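Local coordinates for protein N-acyl GLM peudo-teicoplanin deacetylase (Actinoplanes teichomyceticus, PDB 2X9L) that probably removes an N-acyl group from the glucosamine-bearing teicoplanin pseudoaglycone, as a zinc-dependent deacetylase of the PIG-L family, at residues L11-H16 / T150-C155; V21-A26 / E186-A191. All blocks are in the same frame, centred on the assembly; numbering follows the deposited sequence.

Interaction 1: L11-H16 / T150-C155; sequences LAISPH and TLVVTC. With ZN (zinc ion), chain B; BOG (octyl beta-D-glucopyranoside), chain C.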
loop_
_atom_site.group_PDB
_atom_site.type_symbol
_atom_site.label_atom_id
_atom_site.label_comp_id
_atom_site.label_asym_id
_atom_site.label_seq_id
_atom_site.Cartn_x
_atom_site.Cartn_y
_atom_site.Cartn_z
ATOM N N LEU A 11 6.866 -9.404 5.715
ATOM C CA LEU A 11 6.206 -8.210 6.209
ATOM C C LEU A 11 5.819 -7.355 5.017
ATOM O O LEU A 11 6.683 -6.899 4.284
ATOM C CB LEU A 11 7.143 -7.423 7.121
ATOM C CG LEU A 11 6.694 -6.030 7.586
ATOM C CD1 LEU A 11 5.427 -6.134 8.444
ATOM C CD2 LEU A 11 7.824 -5.347 8.349
ATOM N N ALA A 12 4.520 -7.163 4.828
ATOM C CA ALA A 12 4.005 -6.288 3.781
ATOM C C ALA A 12 3.656 -4.959 4.427
ATOM O O ALA A 12 3.017 -4.933 5.482
ATOM C CB ALA A 12 2.769 -6.904 3.172
ATOM N N ILE A 13 4.075 -3.864 3.796
ATOM C CA ILE A 13 3.827 -2.528 4.329
ATOM C C ILE A 13 2.963 -1.737 3.343
ATOM O O ILE A 13 3.427 -1.305 2.281
ATOM C CB ILE A 13 5.144 -1.802 4.638
ATOM C CG1 ILE A 13 5.992 -2.629 5.615
ATOM C CG2 ILE A 13 4.869 -0.402 5.246
ATOM C CD1 ILE A 13 7.273 -1.941 6.010
ATOM N N SER A 14 1.693 -1.582 3.702
ATOM C CA SER A 14 0.690 -0.997 2.832
ATOM C C SER A 14 0.483 0.469 3.223
ATOM O O SER A 14 0.361 0.780 4.397
ATOM C CB SER A 14 -0.622 -1.779 2.998
ATOM O OG SER A 14 -1.631 -1.341 2.100
ATOM N N PRO A 15 0.465 1.380 2.239
ATOM C CA PRO A 15 0.175 2.778 2.572
ATOM C C PRO A 15 -1.226 2.928 3.159
ATOM O O PRO A 15 -1.376 3.475 4.253
ATOM C CB PRO A 15 0.249 3.497 1.219
ATOM C CG PRO A 15 1.054 2.584 0.346
ATOM C CD PRO A 15 0.758 1.190 0.808
ATOM N N HIS A 16 -2.233 2.448 2.433
ATOM C CA HIS A 16 -3.621 2.601 2.857
ATOM C C HIS A 16 -4.284 1.266 3.050
ATOM O O HIS A 16 -3.746 0.233 2.657
ATOM C CB HIS A 16 -4.438 3.380 1.817
ATOM C CG HIS A 16 -3.925 4.761 1.565
ATOM N ND1 HIS A 16 -3.437 5.166 0.339
ATOM C CD2 HIS A 16 -3.808 5.828 2.386
ATOM C CE1 HIS A 16 -3.041 6.422 0.421
ATOM N NE2 HIS A 16 -3.265 6.850 1.650
ATOM N N THR A 150 12.010 -11.873 7.150
ATOM C CA THR A 150 13.060 -12.272 6.224
ATOM C C THR A 150 12.967 -11.499 4.909
ATOM O O THR A 150 13.933 -11.418 4.162
ATOM C CB THR A 150 13.007 -13.775 5.906
ATOM O OG1 THR A 150 11.717 -14.102 5.390
ATOM C CG2 THR A 150 13.271 -14.600 7.155
ATOM N N LEU A 151 11.798 -10.921 4.644
ATOM C CA LEU A 151 11.573 -10.133 3.440
ATOM C C LEU A 151 10.546 -9.057 3.743
ATOM O O LEU A 151 9.561 -9.325 4.432
ATOM C CB LEU A 151 11.032 -11.023 2.317
ATOM C CG LEU A 151 10.727 -10.288 1.008
ATOM C CD1 LEU A 151 11.972 -9.580 0.488
ATOM C CD2 LEU A 151 10.135 -11.213 -0.064
ATOM N N VAL A 152 10.780 -7.851 3.240
ATOM C CA VAL A 152 9.785 -6.788 3.343
ATOM C C VAL A 152 9.306 -6.450 1.946
ATOM O O VAL A 152 10.105 -6.392 1.023
ATOM C CB VAL A 152 10.370 -5.529 4.024
ATOM C CG1 VAL A 152 9.376 -4.349 3.974
ATOM C CG2 VAL A 152 10.742 -5.855 5.464
ATOM N N VAL A 153 8.003 -6.254 1.773
ATOM C CA VAL A 153 7.515 -5.795 0.476
ATOM C C VAL A 153 6.643 -4.586 0.718
ATOM O O VAL A 153 5.882 -4.568 1.668
ATOM C CB VAL A 153 6.722 -6.868 -0.284
ATOM C CG1 VAL A 153 6.421 -6.389 -1.703
ATOM C CG2 VAL A 153 7.521 -8.165 -0.348
ATOM N N THR A 154 6.805 -3.562 -0.111
ATOM C CA THR A 154 5.975 -2.365 0.014
ATOM C C THR A 154 5.679 -1.814 -1.377
ATOM O O THR A 154 5.957 -2.483 -2.364
ATOM C CB THR A 154 6.635 -1.308 0.926
ATOM O OG1 THR A 154 5.690 -0.262 1.227
ATOM C CG2 THR A 154 7.873 -0.737 0.287
ATOM N N CYS A 155 5.092 -0.623 -1.454
ATOM C CA CYS A 155 4.647 -0.066 -2.728
ATOM C C CYS A 155 5.744 0.665 -3.501
ATOM O O CYS A 155 6.624 1.271 -2.917
ATOM C CB CYS A 155 3.483 0.898 -2.506
ATOM S SG CYS A 155 3.904 2.329 -1.466
HETATM ZN ZN ZN B . -3.288 3.815 -1.358
HETATM C C1 BOG C . -6.805 7.760 -2.611
HETATM O O1 BOG C . -6.265 8.041 -3.869
HETATM C C2 BOG C . -6.831 6.298 -2.147
HETATM O O2 BOG C . -7.178 5.327 -3.080
HETATM C C3 BOG C . -7.217 6.040 -0.683
HETATM O O3 BOG C . -7.042 4.778 -0.177
HETATM C C4 BOG C . -7.114 7.213 0.309
HETATM O O4 BOG C . -7.710 7.034 1.552
HETATM C C5 BOG C . -7.062 8.639 -0.272
HETATM O O5 BOG C . -6.698 8.810 -1.651
HETATM C C6 BOG C . -6.650 9.760 0.639
HETATM O O6 BOG C . -5.291 9.713 0.873
HETATM C "C1'" BOG C . -6.453 9.310 -4.403
HETATM C "C2'" BOG C . -5.858 9.547 -5.770
HETATM C "C3'" BOG C . -4.636 10.419 -5.875
HETATM C "C4'" BOG C . -4.825 11.916 -5.741
HETATM C "C5'" BOG C . -3.600 12.787 -5.522
HETATM C "C6'" BOG C . -3.656 13.820 -4.425
HETATM C "C7'" BOG C . -3.176 13.424 -3.053
HETATM C "C8'" BOG C . -4.105 12.667 -2.151
HETATM O O HOH W 1 -5.567 3.213 -1.788
#
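L11 and V152 lie level on neighbouring parallel strands joined by a ladder of backbone bonds. L11 N donates a hydrogen bond to L151 O at 3.0 Å. V153 N donates to L11 O at 2.9 Å. I13 N then donates to V153 O, also at 2.9 Å. The L11 and V152 side chains run side by side. V152 CG1 also meets I13 CD1 at 3.8 Å. Beyond this, I13 O takes the T154 hydroxyl, with OG1 at 2.7 Å, in place of a backbone N-H. T154 has OG1 anti to its own N (chi1 -169°), which swings it across to that carbonyl. The tight part continues at P15, where CG presses on C155 SG at 3.4 Å. The start of 150-155 is looser. L151 is partly exposed and its CB comes no nearer than 5.6 Å to L11 N. T150 lies at the surface and turns its hydroxyl to R9 O. At the other end the chain leaves the sheet. S14 OG donates to H16 O, tying down this turn, and is also bonded to A20 N of helix 19-33. The H16 ring has P15 CB on one face and the glucoside carbon C4 over the centre of the other. Its ND1 binds zinc at 2.2 Å, beside D19, H164 and a water shared with the sugar. With zinc on ND1 and D163 hydrogen-bonded to NE2, the ring is held from two sides, which probably fixes its rotation. Parallel strands delivering ligands at their C-terminal ends to one zinc mark the Rossmann-like PIG-L deacetylase fold, with H16 and D19 in the PHLDD version of its HxDD motif.

Interaction 2: V21-A26 / E186-A191; sequences VLSFGA and EDLPYA. With BOG (octyl beta-D-glucopyranoside), chain C.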
loop_
_atom_site.group_PDB
_atom_site.type_symbol
_atom_site.label_atom_id
_atom_site.label_comp_id
_atom_site.label_asym_id
_atom_site.label_seq_id
_atom_site.Cartn_x
_atom_site.Cartn_y
_atom_site.Cartn_z
ATOM N N VAL A 21 -3.563 -5.649 -0.646
ATOM C CA VAL A 21 -4.446 -6.653 -1.252
ATOM C C VAL A 21 -4.616 -6.409 -2.755
ATOM O O VAL A 21 -4.522 -7.336 -3.562
ATOM C CB VAL A 21 -5.822 -6.711 -0.546
ATOM C CG1 VAL A 21 -6.769 -7.649 -1.284
ATOM C CG2 VAL A 21 -5.637 -7.200 0.897
ATOM N N LEU A 22 -4.840 -5.154 -3.130
ATOM C CA LEU A 22 -5.013 -4.796 -4.537
ATOM C C LEU A 22 -3.792 -5.094 -5.366
ATOM O O LEU A 22 -3.901 -5.543 -6.515
ATOM C CB LEU A 22 -5.293 -3.306 -4.671
ATOM C CG LEU A 22 -6.702 -2.830 -4.353
ATOM C CD1 LEU A 22 -6.634 -1.345 -4.080
ATOM C CD2 LEU A 22 -7.597 -3.135 -5.542
ATOM N N SER A 23 -2.626 -4.817 -4.793
ATOM C CA SER A 23 -1.379 -4.912 -5.534
ATOM C C SER A 23 -0.661 -6.252 -5.397
ATOM O O SER A 23 0.027 -6.671 -6.322
ATOM C CB SER A 23 -0.424 -3.768 -5.136
ATOM O OG SER A 23 -1.052 -2.508 -5.279
ATOM N N PHE A 24 -0.846 -6.932 -4.267
ATOM C CA PHE A 24 0.003 -8.068 -3.915
ATOM C C PHE A 24 -0.813 -9.164 -3.236
ATOM O O PHE A 24 -0.261 -10.075 -2.634
ATOM C CB PHE A 24 1.138 -7.588 -2.985
ATOM C CG PHE A 24 2.252 -8.596 -2.774
ATOM C CD1 PHE A 24 2.918 -9.150 -3.849
ATOM C CD2 PHE A 24 2.655 -8.949 -1.493
ATOM C CE1 PHE A 24 3.948 -10.067 -3.658
ATOM C CE2 PHE A 24 3.691 -9.867 -1.296
ATOM C CZ PHE A 24 4.332 -10.418 -2.373
ATOM N N GLY A 25 -2.135 -9.067 -3.341
ATOM C CA GLY A 25 -3.014 -10.008 -2.666
ATOM C C GLY A 25 -2.774 -11.453 -3.066
ATOM O O GLY A 25 -2.877 -12.359 -2.238
ATOM N N ALA A 26 -2.469 -11.682 -4.337
ATOM C CA ALA A 26 -2.239 -13.051 -4.785
ATOM C C ALA A 26 -0.948 -13.592 -4.169
ATOM O O ALA A 26 -0.890 -14.752 -3.740
ATOM C CB ALA A 26 -2.200 -13.124 -6.303
ATOM N N GLU A 186 4.096 -3.426 -7.929
ATOM C CA GLU A 186 3.474 -2.486 -8.851
ATOM C C GLU A 186 2.122 -2.022 -8.295
ATOM O O GLU A 186 1.193 -2.824 -8.141
ATOM C CB GLU A 186 3.297 -3.171 -10.205
ATOM C CG GLU A 186 2.772 -2.269 -11.265
ATOM C CD GLU A 186 2.614 -2.973 -12.584
ATOM O OE1 GLU A 186 2.909 -2.338 -13.617
ATOM O OE2 GLU A 186 2.201 -4.154 -12.581
ATOM N N ASP A 187 2.009 -0.734 -7.967
ATOM C CA ASP A 187 0.765 -0.230 -7.367
ATOM C C ASP A 187 -0.418 -0.456 -8.285
ATOM O O ASP A 187 -0.426 0.026 -9.412
ATOM C CB ASP A 187 0.848 1.272 -7.052
ATOM C CG ASP A 187 2.080 1.634 -6.263
ATOM O OD1 ASP A 187 3.191 1.408 -6.791
ATOM O OD2 ASP A 187 1.937 2.152 -5.122
ATOM N N LEU A 188 -1.434 -1.167 -7.798
ATOM C CA LEU A 188 -2.672 -1.333 -8.575
ATOM C C LEU A 188 -3.851 -0.690 -7.848
ATOM O O LEU A 188 -3.902 -0.712 -6.620
ATOM C CB LEU A 188 -2.948 -2.818 -8.813
ATOM C CG LEU A 188 -1.860 -3.596 -9.556
ATOM C CD1 LEU A 188 -2.121 -5.096 -9.509
ATOM C CD2 LEU A 188 -1.772 -3.129 -11.000
ATOM N N PRO A 189 -4.810 -0.126 -8.601
ATOM C CA PRO A 189 -4.876 -0.097 -10.070
ATOM C C PRO A 189 -4.120 1.069 -10.708
ATOM O O PRO A 189 -4.245 1.271 -11.919
ATOM C CB PRO A 189 -6.367 0.076 -10.327
ATOM C CG PRO A 189 -6.809 0.927 -9.189
ATOM C CD PRO A 189 -6.056 0.385 -7.998
ATOM N N TYR A 190 -3.331 1.804 -9.932
ATOM C CA TYR A 190 -2.667 3.004 -10.456
ATOM C C TYR A 190 -1.850 2.726 -11.714
ATOM O O TYR A 190 -1.823 3.540 -12.637
ATOM C CB TYR A 190 -1.747 3.619 -9.407
ATOM C CG TYR A 190 -2.454 4.076 -8.161
ATOM C CD1 TYR A 190 -2.771 3.177 -7.144
ATOM C CD2 TYR A 190 -2.782 5.414 -7.982
ATOM C CE1 TYR A 190 -3.416 3.598 -5.994
ATOM C CE2 TYR A 190 -3.426 5.848 -6.829
ATOM C CZ TYR A 190 -3.736 4.934 -5.842
ATOM O OH TYR A 190 -4.375 5.360 -4.695
ATOM N N ALA A 191 -1.172 1.586 -11.741
ATOM C CA ALA A 191 -0.209 1.322 -12.801
ATOM C C ALA A 191 -0.906 1.120 -14.128
ATOM O O ALA A 191 -0.266 1.101 -15.177
ATOM C CB ALA A 191 0.646 0.125 -12.464
HETATM C C1 BOG C . -6.805 7.760 -2.611
HETATM O O1 BOG C . -6.265 8.041 -3.869
HETATM C C2 BOG C . -6.831 6.298 -2.147
HETATM O O2 BOG C . -7.178 5.327 -3.080
HETATM C C3 BOG C . -7.217 6.040 -0.683
HETATM O O3 BOG C . -7.042 4.778 -0.177
HETATM C C4 BOG C . -7.114 7.213 0.309
HETATM O O4 BOG C . -7.710 7.034 1.552
HETATM C C5 BOG C . -7.062 8.639 -0.272
HETATM O O5 BOG C . -6.698 8.810 -1.651
HETATM C C6 BOG C . -6.650 9.760 0.639
HETATM O O6 BOG C . -5.291 9.713 0.873
HETATM C "C1'" BOG C . -6.453 9.310 -4.403
HETATM C "C2'" BOG C . -5.858 9.547 -5.770
HETATM C "C3'" BOG C . -4.636 10.419 -5.875
HETATM C "C4'" BOG C . -4.825 11.916 -5.741
HETATM C "C5'" BOG C . -3.600 12.787 -5.522
HETATM C "C6'" BOG C . -3.656 13.820 -4.425
HETATM C "C7'" BOG C . -3.176 13.424 -3.053
HETATM C "C8'" BOG C . -4.105 12.667 -2.151
HETATM O O HOH W 2 1.287 -5.614 -8.409
HETATM O O HOH W 3 -2.447 0.272 -4.650
#
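S23 turns OG anti to its carbonyl carbon and beside its own N (chi1 -54°), which leans the hydroxyl back along its own helix, bonded to D19 O, while its oxygen faces L188 N. L188 has the same kind of first torsion (chi1 -59°), and this lays its branch along the helix backbone. In the one direct hydrogen bond, L188 N gives its hydrogen to S23 OG at 2.9 Å, nearly straight at 174°. Two waters add further links. One donates to S23 O at 2.7 Å and to E186 O. The other donates to L188 O at 2.6 Å and is hydrogen-bonded to S23 OG, the third partner of the hydroxyl. Around these bonds aliphatic carbons lie against backbone carbonyls. L188 CD1 comes up to L22 O at 3.5 Å, and K222 NZ is bonded to that same carbonyl. L22 CB approaches L188 O, also at 3.5 Å. The loose apolar touch is L22 CD1 on P189 CD at 4.3 Å. The peptide before P189 is cis and turns the chain sharply. Past the bend, Y190 OH accepts a bond from O2 of the bound octyl glucoside at 3.2 Å. L247 and H250 of helix 243-254 pack on L188. D187 OD2 is hydrogen-bonded to ND1 of H164, a zinc ligand, so D187 is a second-shell residue that probably orients the ring of H164. The polar grip of S23 on L188 N should hold the backbone right beside D187, and its bond to D19 O joins the same hydroxyl to the backbone of another zinc ligand.

Both contacts are buried, but they join different elements. Interaction 1 pairs two central strands of the sheet. Interaction 2 joins a helix to an irregular loop. The chain connects them: strand 9-14 runs on into helix 19-33, and strand 151-155 lies next to strand 182-185, which leads into 186-191. They also touch, with C155 CB at 3.3 Å from D187 OD2. Interaction 1 relies mainly on regular backbone bonds and aliphatic contacts, with one threonine hydroxyl at the end of the ladder. Interaction 2 has a single direct hydrogen bond, through a serine hydroxyl, and bridging waters. Their roles at the zinc differ too: 11-16 supplies a ligand, while 186-191 supplies a second-shell carboxylate. Both reach the bound glucoside.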